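Local coordinates for protein Non-ribosomal peptide synthetase (Streptomyces halstedii, PDB 3WV4) that belongs to the ANL clan of AMP-binding enzymes, as a fragment of a non-ribosomal peptide synthetase, at residues A[237-242]-A[284-289]; A[309-314]-A[335-340]; A[144-149]-A[159-164]; A[97-102]-A[123-128]; A[372-377]-A[429-434]. All blocks are in the same frame, centred on the assembly; numbering follows the deposited sequence.

Interaction 1: residues A[237-242]-A[284-289]; sequences VFCRMS and MMPIVP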
# COMPACT_ATOMS: atom_id res chain seq x y z
N VAL A 237 12.36 7.06 -1.59
CA VAL A 237 11.53 6.48 -0.55
C VAL A 237 12.14 5.18 -0.07
O VAL A 237 12.25 4.20 -0.84
CB VAL A 237 10.10 6.23 -1.06
CG1 VAL A 237 9.15 5.80 0.05
CG2 VAL A 237 9.57 7.52 -1.74
N PHE A 238 12.52 5.15 1.20
CA PHE A 238 13.12 3.97 1.79
C PHE A 238 12.03 3.15 2.48
O PHE A 238 11.53 3.51 3.53
CB PHE A 238 14.22 4.35 2.77
CG PHE A 238 15.10 3.18 3.19
CD1 PHE A 238 14.71 2.32 4.19
CD2 PHE A 238 16.32 2.93 2.53
CE1 PHE A 238 15.51 1.24 4.55
CE2 PHE A 238 17.12 1.88 2.91
CZ PHE A 238 16.72 1.01 3.90
N CYS A 239 11.70 2.02 1.88
CA CYS A 239 10.59 1.23 2.30
C CYS A 239 11.04 -0.13 2.76
O CYS A 239 11.45 -1.02 1.97
CB CYS A 239 9.58 1.09 1.16
SG CYS A 239 8.07 0.33 1.72
N ARG A 240 10.93 -0.29 4.07
CA ARG A 240 11.29 -1.50 4.77
C ARG A 240 10.02 -2.34 4.97
O ARG A 240 10.05 -3.54 5.28
CB ARG A 240 11.96 -1.05 6.06
CG ARG A 240 12.57 -2.11 6.94
CD ARG A 240 14.06 -2.41 6.68
NE ARG A 240 14.67 -2.57 8.01
CZ ARG A 240 14.38 -3.57 8.84
NH1 ARG A 240 13.54 -4.55 8.48
NH2 ARG A 240 14.93 -3.61 10.05
N MET A 241 8.88 -1.72 4.70
CA MET A 241 7.59 -2.39 4.80
C MET A 241 7.35 -3.23 3.59
O MET A 241 7.75 -2.87 2.48
CB MET A 241 6.43 -1.39 4.87
CG MET A 241 5.98 -1.04 6.28
SD MET A 241 7.08 0.07 7.14
CE MET A 241 7.47 1.13 5.75
N SER A 242 6.61 -4.31 3.82
CA SER A 242 6.26 -5.23 2.78
C SER A 242 5.28 -4.62 1.80
O SER A 242 4.24 -4.04 2.19
CB SER A 242 5.66 -6.50 3.36
OG SER A 242 5.19 -7.31 2.29
N MET A 284 12.37 10.10 2.23
CA MET A 284 11.09 9.79 2.88
C MET A 284 11.15 8.38 3.40
O MET A 284 11.66 7.52 2.72
CB MET A 284 9.95 9.86 1.89
CG MET A 284 9.92 11.10 1.01
SD MET A 284 9.23 12.52 1.84
CE MET A 284 7.48 12.20 1.80
N MET A 285 10.66 8.15 4.61
CA MET A 285 10.73 6.84 5.25
C MET A 285 9.45 6.54 5.96
O MET A 285 9.17 7.13 7.01
CB MET A 285 11.86 6.80 6.27
CG MET A 285 12.10 5.42 6.84
SD MET A 285 13.44 5.32 8.05
CE MET A 285 13.29 3.55 8.35
N PRO A 286 8.68 5.62 5.43
CA PRO A 286 7.52 5.24 6.24
C PRO A 286 8.01 4.41 7.42
O PRO A 286 8.96 3.64 7.27
CB PRO A 286 6.63 4.43 5.27
CG PRO A 286 7.53 4.06 4.14
CD PRO A 286 8.60 5.10 4.05
N ILE A 287 7.40 4.58 8.58
CA ILE A 287 7.81 3.84 9.77
C ILE A 287 6.61 3.31 10.56
O ILE A 287 5.45 3.69 10.32
CB ILE A 287 8.61 4.74 10.76
CG1 ILE A 287 7.75 5.95 11.14
CG2 ILE A 287 9.93 5.18 10.15
CD1 ILE A 287 8.25 6.67 12.37
N VAL A 288 6.95 2.49 11.55
CA VAL A 288 6.07 1.95 12.56
C VAL A 288 6.83 2.13 13.89
O VAL A 288 8.07 2.25 13.88
CB VAL A 288 5.82 0.46 12.18
CG1 VAL A 288 5.26 -0.36 13.32
CG2 VAL A 288 4.94 0.36 10.97
N PRO A 289 6.11 2.23 15.05
CA PRO A 289 6.85 2.49 16.30
C PRO A 289 8.11 1.64 16.48
O PRO A 289 9.18 2.18 16.87
CB PRO A 289 5.82 2.20 17.37
CG PRO A 289 4.54 2.67 16.73
CD PRO A 289 4.66 2.24 15.29
O HOH W 1 10.54 2.16 5.75

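Interaction 2: residues A[309-314]-A[335-340]; sequences LRMFTN and QVVRMY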
# COMPACT_ATOMS: atom_id res chain seq x y z
N LEU A 309 17.11 12.74 4.94
CA LEU A 309 15.77 12.44 5.44
C LEU A 309 14.97 13.69 5.81
O LEU A 309 15.39 14.47 6.67
CB LEU A 309 15.88 11.54 6.65
CG LEU A 309 16.06 10.06 6.29
CD1 LEU A 309 16.27 9.31 7.57
CD2 LEU A 309 14.83 9.48 5.58
N ARG A 310 13.82 13.85 5.15
CA ARG A 310 12.92 14.97 5.36
C ARG A 310 11.54 14.62 5.94
O ARG A 310 10.82 15.51 6.44
CB ARG A 310 12.77 15.77 4.06
CG ARG A 310 11.79 15.20 3.02
CD ARG A 310 11.83 16.07 1.74
NE ARG A 310 10.85 15.61 0.77
CZ ARG A 310 9.55 15.97 0.76
NH1 ARG A 310 9.08 16.83 1.62
NH2 ARG A 310 8.73 15.50 -0.14
N MET A 311 11.15 13.36 5.92
CA MET A 311 9.84 12.98 6.49
C MET A 311 9.80 11.54 6.90
O MET A 311 10.32 10.67 6.18
CB MET A 311 8.70 13.20 5.50
CG MET A 311 7.31 13.19 6.12
SD MET A 311 6.01 13.59 4.93
CE MET A 311 6.50 15.26 4.46
N PHE A 312 9.24 11.31 8.08
CA PHE A 312 8.83 10.03 8.57
C PHE A 312 7.31 10.01 8.63
O PHE A 312 6.70 10.95 9.19
CB PHE A 312 9.31 9.80 9.99
CG PHE A 312 10.78 9.77 10.11
CD1 PHE A 312 11.49 8.63 9.76
CD2 PHE A 312 11.48 10.90 10.55
CE1 PHE A 312 12.88 8.61 9.85
CE2 PHE A 312 12.88 10.88 10.63
CZ PHE A 312 13.58 9.72 10.27
N THR A 313 6.71 8.95 8.10
CA THR A 313 5.28 8.83 8.14
C THR A 313 4.90 7.55 8.91
O THR A 313 5.35 6.47 8.60
CB THR A 313 4.65 8.86 6.74
OG1 THR A 313 5.06 7.76 5.97
CG2 THR A 313 5.10 10.04 6.03
N ASN A 314 4.02 7.72 9.88
CA ASN A 314 3.67 6.66 10.77
C ASN A 314 2.20 6.39 10.60
O ASN A 314 1.36 7.28 10.80
CB ASN A 314 3.96 7.04 12.22
CG ASN A 314 3.72 5.87 13.17
OD1 ASN A 314 4.42 4.86 13.11
ND2 ASN A 314 2.76 6.01 14.05
N GLN A 335 10.26 15.88 9.23
CA GLN A 335 8.93 16.05 9.85
C GLN A 335 8.37 14.70 10.22
O GLN A 335 8.66 13.73 9.55
CB GLN A 335 7.99 16.74 8.86
CG GLN A 335 8.46 18.16 8.61
CD GLN A 335 7.74 18.84 7.47
OE1 GLN A 335 7.71 18.35 6.32
NE2 GLN A 335 7.27 20.02 7.74
N VAL A 336 7.67 14.61 11.34
CA VAL A 336 7.17 13.35 11.87
C VAL A 336 5.67 13.40 11.86
O VAL A 336 5.04 14.18 12.57
CB VAL A 336 7.66 13.13 13.29
CG1 VAL A 336 7.04 11.86 13.85
CG2 VAL A 336 9.16 13.08 13.34
N VAL A 337 5.10 12.65 10.93
CA VAL A 337 3.75 12.87 10.47
C VAL A 337 2.81 11.79 10.98
O VAL A 337 3.05 10.62 10.70
CB VAL A 337 3.71 12.91 8.94
CG1 VAL A 337 2.28 13.03 8.47
CG2 VAL A 337 4.59 14.05 8.41
N ARG A 338 1.76 12.20 11.71
CA ARG A 338 0.83 11.24 12.22
C ARG A 338 -0.27 10.98 11.24
O ARG A 338 -0.73 11.89 10.54
CB ARG A 338 0.27 11.68 13.58
CG ARG A 338 1.29 11.70 14.75
CD ARG A 338 1.58 13.14 15.26
NE ARG A 338 0.41 13.82 15.77
CZ ARG A 338 0.23 15.14 15.91
NH1 ARG A 338 1.10 16.05 15.51
NH2 ARG A 338 -0.89 15.54 16.48
N MET A 339 -0.74 9.74 11.21
CA MET A 339 -1.79 9.31 10.29
C MET A 339 -2.65 8.27 10.98
O MET A 339 -2.20 7.61 11.88
CB MET A 339 -1.16 8.67 9.04
CG MET A 339 -0.06 9.55 8.45
SD MET A 339 0.43 9.12 6.81
CE MET A 339 1.16 7.54 7.17
N TYR A 340 -3.89 8.13 10.54
CA TYR A 340 -4.77 7.09 11.04
C TYR A 340 -5.56 6.57 9.89
O TYR A 340 -5.94 7.33 8.97
CB TYR A 340 -5.67 7.65 12.15
CG TYR A 340 -6.96 6.92 12.31
CD1 TYR A 340 -6.98 5.59 12.86
CD2 TYR A 340 -8.18 7.52 12.00
CE1 TYR A 340 -8.19 4.93 13.04
CE2 TYR A 340 -9.38 6.85 12.16
CZ TYR A 340 -9.39 5.56 12.71
OH TYR A 340 -10.59 4.88 12.85
O HOH W 2 9.86 17.34 4.99

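Interaction 3: residues A[144-149]-A[159-164]; sequences RLVIAE and DVTDLP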
# COMPACT_ATOMS: atom_id res chain seq x y z
N ARG A 144 -6.65 -18.21 -10.04
CA ARG A 144 -6.40 -18.99 -11.21
C ARG A 144 -5.05 -19.68 -11.01
O ARG A 144 -4.84 -20.81 -11.44
CB ARG A 144 -6.35 -17.99 -12.35
CG ARG A 144 -6.43 -18.51 -13.72
CD ARG A 144 -7.82 -18.91 -14.16
NE ARG A 144 -7.73 -19.14 -15.61
CZ ARG A 144 -8.34 -20.12 -16.25
NH1 ARG A 144 -9.13 -20.96 -15.59
NH2 ARG A 144 -8.17 -20.26 -17.56
N LEU A 145 -4.14 -19.02 -10.29
CA LEU A 145 -2.78 -19.51 -10.09
C LEU A 145 -2.09 -18.79 -8.95
O LEU A 145 -2.65 -17.90 -8.32
CB LEU A 145 -1.95 -19.41 -11.35
CG LEU A 145 -1.78 -18.05 -12.04
CD1 LEU A 145 -0.65 -17.27 -11.39
CD2 LEU A 145 -1.47 -18.28 -13.51
N VAL A 146 -0.92 -19.28 -8.62
CA VAL A 146 -0.24 -18.85 -7.45
C VAL A 146 1.21 -18.64 -7.79
O VAL A 146 1.82 -19.50 -8.45
CB VAL A 146 -0.32 -19.90 -6.31
CG1 VAL A 146 0.54 -19.49 -5.13
CG2 VAL A 146 -1.77 -20.13 -5.89
N ILE A 147 1.77 -17.53 -7.32
CA ILE A 147 3.17 -17.26 -7.55
C ILE A 147 3.93 -17.28 -6.25
O ILE A 147 3.56 -16.54 -5.31
CB ILE A 147 3.34 -15.92 -8.28
CG1 ILE A 147 2.74 -16.07 -9.67
CG2 ILE A 147 4.82 -15.55 -8.36
CD1 ILE A 147 2.43 -14.78 -10.34
N ALA A 148 5.00 -18.06 -6.20
CA ALA A 148 5.81 -18.28 -4.99
C ALA A 148 7.20 -17.71 -5.18
O ALA A 148 7.64 -17.48 -6.30
CB ALA A 148 5.91 -19.79 -4.70
N GLU A 149 7.91 -17.60 -4.09
CA GLU A 149 9.20 -17.00 -4.03
C GLU A 149 10.34 -17.88 -4.60
O GLU A 149 11.34 -17.37 -5.05
CB GLU A 149 9.50 -16.67 -2.56
CG GLU A 149 10.88 -16.11 -2.29
CD GLU A 149 11.08 -15.75 -0.84
OE1 GLU A 149 11.97 -14.92 -0.58
OE2 GLU A 149 10.33 -16.26 0.01
N ASP A 159 1.17 -28.21 -1.30
CA ASP A 159 0.51 -29.05 -0.28
C ASP A 159 -0.88 -28.48 0.04
O ASP A 159 -1.76 -29.22 0.50
CB ASP A 159 1.32 -29.11 1.03
CG ASP A 159 2.74 -29.65 0.85
OD1 ASP A 159 2.98 -30.49 -0.05
OD2 ASP A 159 3.63 -29.22 1.63
N VAL A 160 -1.10 -27.18 -0.21
CA VAL A 160 -2.31 -26.54 0.29
C VAL A 160 -3.27 -26.12 -0.80
O VAL A 160 -4.33 -25.63 -0.48
CB VAL A 160 -2.01 -25.36 1.24
CG1 VAL A 160 -1.03 -25.78 2.32
CG2 VAL A 160 -1.50 -24.13 0.49
N THR A 161 -2.92 -26.31 -2.06
CA THR A 161 -3.83 -26.02 -3.15
C THR A 161 -3.49 -26.97 -4.28
O THR A 161 -2.38 -27.49 -4.36
CB THR A 161 -3.75 -24.52 -3.64
OG1 THR A 161 -4.73 -24.27 -4.67
CG2 THR A 161 -2.39 -24.20 -4.25
N ASP A 162 -4.47 -27.21 -5.15
CA ASP A 162 -4.28 -27.97 -6.36
C ASP A 162 -4.08 -27.05 -7.56
O ASP A 162 -3.82 -27.53 -8.67
CB ASP A 162 -5.51 -28.86 -6.58
CG ASP A 162 -5.74 -29.84 -5.40
OD1 ASP A 162 -4.74 -30.18 -4.70
OD2 ASP A 162 -6.91 -30.22 -5.15
N LEU A 163 -4.24 -25.75 -7.37
CA LEU A 163 -4.01 -24.82 -8.47
C LEU A 163 -2.53 -24.83 -8.83
O LEU A 163 -1.69 -25.15 -7.98
CB LEU A 163 -4.45 -23.40 -8.11
CG LEU A 163 -5.95 -23.32 -7.76
CD1 LEU A 163 -6.22 -22.10 -6.86
CD2 LEU A 163 -6.90 -23.36 -8.96
N PRO A 164 -2.22 -24.48 -10.08
CA PRO A 164 -0.83 -24.27 -10.50
C PRO A 164 -0.09 -23.22 -9.68
O PRO A 164 -0.58 -22.13 -9.48
CB PRO A 164 -0.97 -23.80 -11.96
CG PRO A 164 -2.33 -24.17 -12.36
CD PRO A 164 -3.17 -24.13 -11.13

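Interaction 4: residues A[97-102]-A[123-128]; sequences RIVVQL and VPLNPG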
# COMPACT_ATOMS: atom_id res chain seq x y z
N ARG A 97 -8.40 -13.83 -10.17
CA ARG A 97 -7.41 -13.51 -9.16
C ARG A 97 -6.11 -14.29 -9.39
O ARG A 97 -6.12 -15.42 -9.91
CB ARG A 97 -7.91 -13.84 -7.74
CG ARG A 97 -8.91 -12.86 -7.10
CD ARG A 97 -10.28 -12.91 -7.74
NE ARG A 97 -10.85 -14.26 -7.71
CZ ARG A 97 -11.76 -14.71 -8.56
NH1 ARG A 97 -12.25 -13.92 -9.48
NH2 ARG A 97 -12.21 -15.96 -8.45
N ILE A 98 -5.00 -13.67 -8.96
CA ILE A 98 -3.75 -14.38 -8.77
C ILE A 98 -3.25 -14.09 -7.37
O ILE A 98 -3.30 -12.96 -6.91
CB ILE A 98 -2.69 -14.02 -9.81
CG1 ILE A 98 -2.22 -12.57 -9.70
CG2 ILE A 98 -3.24 -14.28 -11.20
CD1 ILE A 98 -1.11 -12.24 -10.68
N VAL A 99 -2.82 -15.14 -6.69
CA VAL A 99 -2.21 -15.02 -5.41
C VAL A 99 -0.71 -15.04 -5.52
O VAL A 99 -0.13 -15.89 -6.22
CB VAL A 99 -2.60 -16.22 -4.51
CG1 VAL A 99 -1.69 -16.24 -3.29
CG2 VAL A 99 -4.03 -16.07 -4.05
N VAL A 100 -0.08 -14.13 -4.79
CA VAL A 100 1.30 -13.81 -4.98
C VAL A 100 1.92 -13.73 -3.61
O VAL A 100 1.44 -12.94 -2.76
CB VAL A 100 1.42 -12.43 -5.69
CG1 VAL A 100 2.87 -12.08 -5.88
CG2 VAL A 100 0.71 -12.46 -7.03
N GLN A 101 2.94 -14.54 -3.39
CA GLN A 101 3.66 -14.58 -2.11
C GLN A 101 5.12 -14.37 -2.36
O GLN A 101 5.88 -15.31 -2.58
CB GLN A 101 3.48 -15.92 -1.40
CG GLN A 101 4.02 -15.91 0.02
CD GLN A 101 3.85 -17.23 0.73
OE1 GLN A 101 4.18 -18.27 0.18
NE2 GLN A 101 3.37 -17.20 1.96
N LEU A 102 5.51 -13.12 -2.31
CA LEU A 102 6.82 -12.71 -2.73
C LEU A 102 7.35 -11.66 -1.82
O LEU A 102 6.57 -10.91 -1.22
CB LEU A 102 6.75 -12.10 -4.14
CG LEU A 102 6.41 -13.00 -5.31
CD1 LEU A 102 6.50 -12.17 -6.56
CD2 LEU A 102 7.42 -14.12 -5.39
N VAL A 123 -3.54 -10.48 -5.36
CA VAL A 123 -3.83 -10.95 -3.98
C VAL A 123 -2.51 -11.28 -3.30
O VAL A 123 -2.05 -12.40 -3.34
CB VAL A 123 -4.70 -12.20 -3.97
CG1 VAL A 123 -5.24 -12.49 -2.56
CG2 VAL A 123 -5.87 -12.05 -4.91
N PRO A 124 -1.85 -10.28 -2.73
CA PRO A 124 -0.54 -10.47 -2.13
C PRO A 124 -0.62 -11.09 -0.73
O PRO A 124 -1.50 -10.69 0.06
CB PRO A 124 -0.01 -9.05 -2.01
CG PRO A 124 -1.24 -8.20 -1.83
CD PRO A 124 -2.34 -8.89 -2.58
N LEU A 125 0.30 -12.03 -0.45
CA LEU A 125 0.42 -12.71 0.87
C LEU A 125 1.84 -12.56 1.44
O LEU A 125 2.82 -12.57 0.68
CB LEU A 125 0.09 -14.20 0.75
CG LEU A 125 -1.37 -14.64 0.82
CD1 LEU A 125 -2.36 -13.62 0.31
CD2 LEU A 125 -1.64 -15.98 0.16
N ASN A 126 1.93 -12.45 2.77
CA ASN A 126 3.22 -12.37 3.48
C ASN A 126 3.90 -13.73 3.51
O ASN A 126 3.24 -14.76 3.61
CB ASN A 126 3.11 -11.82 4.92
CG ASN A 126 1.68 -11.58 5.35
OD1 ASN A 126 1.00 -10.78 4.73
ND2 ASN A 126 1.21 -12.26 6.42
N PRO A 127 5.23 -13.73 3.36
CA PRO A 127 5.91 -15.00 3.50
C PRO A 127 5.71 -15.41 4.95
O PRO A 127 5.31 -14.58 5.76
CB PRO A 127 7.35 -14.64 3.17
CG PRO A 127 7.24 -13.50 2.17
CD PRO A 127 6.03 -12.73 2.63
N GLY A 128 5.92 -16.67 5.30
CA GLY A 128 5.74 -17.09 6.71
C GLY A 128 4.35 -17.46 7.21
O GLY A 128 4.20 -17.79 8.38

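Interaction 5: residues A[372-377]-A[429-434]; sequences IEILDE and GHLDED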
# COMPACT_ATOMS: atom_id res chain seq x y z
N ILE A 372 -15.22 12.86 7.39
CA ILE A 372 -15.31 12.11 8.60
C ILE A 372 -16.55 12.63 9.37
O ILE A 372 -16.64 13.83 9.64
CB ILE A 372 -14.09 12.35 9.53
CG1 ILE A 372 -12.75 11.91 8.95
CG2 ILE A 372 -14.32 11.71 10.87
CD1 ILE A 372 -12.94 10.76 8.03
N GLU A 373 -17.47 11.75 9.75
CA GLU A 373 -18.55 12.18 10.68
C GLU A 373 -18.59 11.29 11.88
O GLU A 373 -18.39 10.06 11.77
CB GLU A 373 -19.91 12.14 10.02
CG GLU A 373 -20.10 13.10 8.87
CD GLU A 373 -21.06 12.53 7.86
OE1 GLU A 373 -20.82 11.37 7.40
OE2 GLU A 373 -22.05 13.19 7.55
N ILE A 374 -18.90 11.91 13.01
CA ILE A 374 -19.03 11.19 14.26
C ILE A 374 -20.54 10.93 14.50
O ILE A 374 -21.30 11.88 14.58
CB ILE A 374 -18.47 12.04 15.39
CG1 ILE A 374 -17.02 12.49 15.12
CG2 ILE A 374 -18.49 11.29 16.70
CD1 ILE A 374 -16.04 11.36 14.90
N LEU A 375 -20.96 9.66 14.58
CA LEU A 375 -22.39 9.31 14.75
C LEU A 375 -22.74 8.80 16.16
O LEU A 375 -21.90 8.16 16.80
CB LEU A 375 -22.74 8.23 13.75
CG LEU A 375 -22.60 8.66 12.28
CD1 LEU A 375 -23.28 7.68 11.33
CD2 LEU A 375 -23.13 10.07 12.05
N ASP A 376 -23.96 9.11 16.65
CA ASP A 376 -24.47 8.56 17.94
C ASP A 376 -24.93 7.13 17.76
O ASP A 376 -24.85 6.58 16.66
CB ASP A 376 -25.61 9.42 18.60
CG ASP A 376 -26.92 9.50 17.76
OD1 ASP A 376 -27.40 8.47 17.26
OD2 ASP A 376 -27.50 10.60 17.62
N GLU A 377 -25.44 6.54 18.84
CA GLU A 377 -25.98 5.18 18.82
C GLU A 377 -27.03 4.96 17.72
O GLU A 377 -27.13 3.89 17.13
CB GLU A 377 -26.60 4.88 20.18
CG GLU A 377 -26.92 3.40 20.44
CD GLU A 377 -28.02 3.21 21.47
OE1 GLU A 377 -27.94 2.27 22.29
OE2 GLU A 377 -28.98 4.02 21.47
N GLY A 429 -14.38 8.31 18.75
CA GLY A 429 -13.61 9.54 18.96
C GLY A 429 -14.43 10.78 18.66
O GLY A 429 -15.68 10.71 18.57
N HIS A 430 -13.75 11.90 18.50
CA HIS A 430 -14.45 13.15 18.33
C HIS A 430 -13.67 14.09 17.41
O HIS A 430 -12.46 13.95 17.26
CB HIS A 430 -14.72 13.79 19.72
CG HIS A 430 -13.49 14.27 20.43
ND1 HIS A 430 -12.77 13.47 21.28
CD2 HIS A 430 -12.87 15.47 20.43
CE1 HIS A 430 -11.75 14.16 21.77
NE2 HIS A 430 -11.77 15.37 21.25
N LEU A 431 -14.36 15.10 16.89
CA LEU A 431 -13.75 16.17 16.07
C LEU A 431 -13.83 17.48 16.81
O LEU A 431 -14.76 17.69 17.58
CB LEU A 431 -14.51 16.35 14.79
CG LEU A 431 -14.49 15.21 13.84
CD1 LEU A 431 -15.48 15.53 12.74
CD2 LEU A 431 -13.11 14.99 13.26
N ASP A 432 -12.85 18.34 16.65
CA ASP A 432 -12.98 19.70 17.21
C ASP A 432 -13.64 20.55 16.16
O ASP A 432 -14.01 20.07 15.06
CB ASP A 432 -11.67 20.27 17.77
CG ASP A 432 -10.52 20.33 16.74
OD1 ASP A 432 -10.79 20.46 15.53
OD2 ASP A 432 -9.35 20.29 17.18
N GLU A 433 -13.78 21.83 16.46
CA GLU A 433 -14.46 22.77 15.56
C GLU A 433 -13.72 22.79 14.21
O GLU A 433 -14.31 22.80 13.09
CB GLU A 433 -14.49 24.17 16.20
CG GLU A 433 -14.98 24.22 17.67
CD GLU A 433 -14.17 23.34 18.65
OE1 GLU A 433 -12.91 23.46 18.69
OE2 GLU A 433 -14.79 22.52 19.37
N ASP A 434 -12.41 22.72 14.33
CA ASP A 434 -11.53 22.82 13.18
C ASP A 434 -11.65 21.59 12.25
O ASP A 434 -11.29 21.65 11.07
CB ASP A 434 -10.12 23.16 13.69
CG ASP A 434 -9.97 24.65 14.03
OD1 ASP A 434 -10.47 25.50 13.23
OD2 ASP A 434 -9.35 25.03 15.05

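Interaction 1: residues A[237-242]-A[284-289]
Val237 and Met284 are bridged through their backbones, with their CA atoms 4.8 Å apart, where strands 237-239 and 284-287 run in roughly the same direction, 27° apart. One hydrogen bond crosses here: Phe238 N donates to Met284 O at 2.9 Å. It is nearly straight at the hydrogen, 165°. The same carbonyl oxygen also receives a CA-H...O contact from Val237. Beyond this point the strands diverge, and a water takes over. It donates to Phe238 O and to Pro286 O, the latter at 2.6 Å, and accepts from Arg240 N. One water thus bridges the backbones of Phe238, Arg240 and Pro286.

The side chains meet mainly round the ring of Pro286. Its CD lies 3.4 Å from Phe238 O. The CG1 branch of Val237, set by a chi1 of -173°, comes across the proline at about a right angle, 4.1 Å from Pro286 CD. From the other end comes Met241. Its chain bends at chi2 and again at chi3, which folds the methyl group back over the proline. Met241 CE sits 3.3 Å from Pro286 CG, which is tight, and Met241 CE is also 3.3 Å from Pro286 O. The sulfur of Met241 approaches Val288 CG2 more loosely.

Helix 246-258 packs on this group: Phe247 touches both Met241 and Pro286, and Ser255 touches Val237. Phe238 lies against helix 273-280. Strand 261-264 pairs with 236-239, while strand 311-314 flanks 284-287, so the contact joins two sheets.

Interaction 2: residues A[309-314]-A[335-340]
Arg310 O is gripped twice: the backbone N-H of Gln335 donates to it at 2.9 Å, and a water donates to it as well. The Gln335 donor stands above the carbonyl plane, 50° out of it. The same water donates to Gln335 OE1 at 2.7 Å, so it ties the side chain of Gln335 to the backbone of Arg310. The guanidinium of Arg310 turns to a salt bridge with Asp235.

This is the parallel strand pair of a beta-alpha-beta unit: strand 311-314, helix 321-330, strand 335-340. Three more backbone bonds continue the pairing. Phe312 N donates to Gln335 O, Val337 N to Phe312 O, and Asn314 N to Val337 O.

Met311, Thr313, Gln335 and Val337 share one face of the sheet. Leu229 of helix 215-229 touches Met311, Thr313 and Val337 there. Phe312, Val336, Asn314 and Arg338 lie on the other face. Phe312 CD2 is 4.2 Å from Val336 CG2, and the ring also meets Phe331.

Met311 has CG anti to its backbone N (chi1 -165°), which carries CG to 3.7 Å from Val337 CG2. Further along, the methyl of Met339 closes over Thr313, with Met339 CE 3.8 Å from Thr313 CB.

Interaction 3: residues A[144-149]-A[159-164]
Leu145 holds its CG between the backbone N and the carbonyl carbon (chi1 57°), a torsion that turns CG and the methyls from Pro164. Leu145 CB itself lies 3.6 Å from Pro164 O. In Val146, CG1 is anti to the backbone N (chi1 174°), which leaves CG2 beside that N. Val146 CG2 meets Thr161 CG2 at 4.4 Å, a loose contact.

The one hydrogen bond between the segments is a backbone bond. Val146 N donates to Pro164 O at 3.0 Å. The donor lies nearly in line with the C=O bond, but the angle at the hydrogen is bent, 138°. Leu145 CA adds a CA-H...O contact to the same oxygen. Pro164 CD lies 3.7 Å from Arg144 O. A methyl of Leu163, CD2, also approaches Arg144 O, at 4.1 Å.

Thr161 shapes the turn. Its OG1 accepts from Leu163 N at 3.1 Å, an ST turn just after helix 151-160. This lies in the beta-alpha-beta unit of strand 145-148, helix 151-160 and strand 165-167. Leu157 of that helix touches Val146, and Ile138 of helix 131-141 touches Thr161. Arg144 points elsewhere, to a salt bridge with Glu96.

Chemically the contact is mostly backbone oxygens met by C-H groups, with one bent hydrogen bond. Pro164 O pairs with Val146 N just before strand 165-167, and the backbone bond between Val146 and Tyr166 follows in the sheet.

Interaction 4: residues A[97-102]-A[123-128]
Val123 N donates to Ile98 O at 2.9 Å in a bent bond, 134° at the hydrogen. It is the first of three backbone hydrogen bonds that pair these parallel segments. Val100 N then donates to Val123 O, with the donor above the carbonyl plane. Leu125 N donates to Val100 O at 2.7 Å. The pair belongs to the beta-alpha-beta unit of strand 97-101, helix 106-116 and strand 121-124.

A single side-chain bond follows. Gln101 NE2 donates to Asn126 O at 2.9 Å. The chain of Gln101 is extended, with CG anti to the backbone N (chi1 -171°), and this carries the amide along to the loop. The acceptor lies near the amide plane, while NE2 stands 37° out of the Asn126 carbonyl plane.

CA-H...O contacts fill in between: Val99 CA to Val123 O, Pro124 CA to Val100 O and Gln101 CA to Leu125 O.

The apolar contacts are close. Val99 CG1 presses on Leu125 CD2 at 3.5 Å, tighter than usual. Val99 CG2 lies 3.9 Å from Val123 CB. Arg97 runs alongside Val123, with its CG 3.8 Å from Val123 CG2, and its charged end goes to Gly95 O and Ala141 O. Leu134 of helix 131-141 touches both Gln101 and Leu125.

The Gln101 amide thus extends the polar pairing into the loop beyond Leu125, while Val99, Val123 and Leu125 supply the apolar contact.

Interaction 5: residues A[372-377]-A[429-434]
Ile374 and Leu431 form the centre of this contact, their side chains meeting at a slant. Ile374 CG1 lies 3.9 Å from Leu431 CG. The CG2 methyl of Ile374 comes to 3.4 Å from Gly429 O, and its CD1 is 3.7 Å from the same oxygen. CG2 stands anti to the backbone N of Ile374, and CG1 anti to its carbonyl carbon (chi1 -55°). This places CG2 and, through CG1, CD1 near Gly429 O. Leu431 also meets Ile372: its CD1 is 3.7 Å from Ile372 O, and its CD2 is 4.2 Å from Ile372 CG2.

No hydrogen bond crosses between the segments. Their strands cross at -124°, and the axes stay 7.3 Å apart at the closest.

The next shell is strand 388-393, which pairs antiparallel with both 371-375 and 427-431. Ile390 touches Ile374, and Val392 touches Ile372. Backbone bonds tie Glu373 to Thr391 and Gly429 to Gly388. His430 points away from the contact; its ND1 bonds to Gly440 O, and its ring meets that of Tyr438 nearly in parallel.

The contact is therefore aliphatic packing across two strands that share a middle partner. Its adhesion rests on aliphatic carbons against one another and against carbonyl oxygens, while both strands pair with 388-393.

How the interactions relate
From the N terminus, interaction 4 comes first and closes a beta-alpha-beta loop through helix 106-116. Interaction 3 follows with the short loop through helix 151-160. The two touch, because strands 97-101 and 145-148 are neighbours in one parallel sheet. Interaction 1 closes a longer loop and brings strand 236-239 of a second sheet to strand 284-287 of a third. Interaction 2 then closes over helix 321-330, and its strand 311-314 pairs directly with 284-287. Interaction 5 spans the longest loop, at the far end of that branched third sheet, about 24 Å from interaction 2 between centres. All five are in series; none nest or cross.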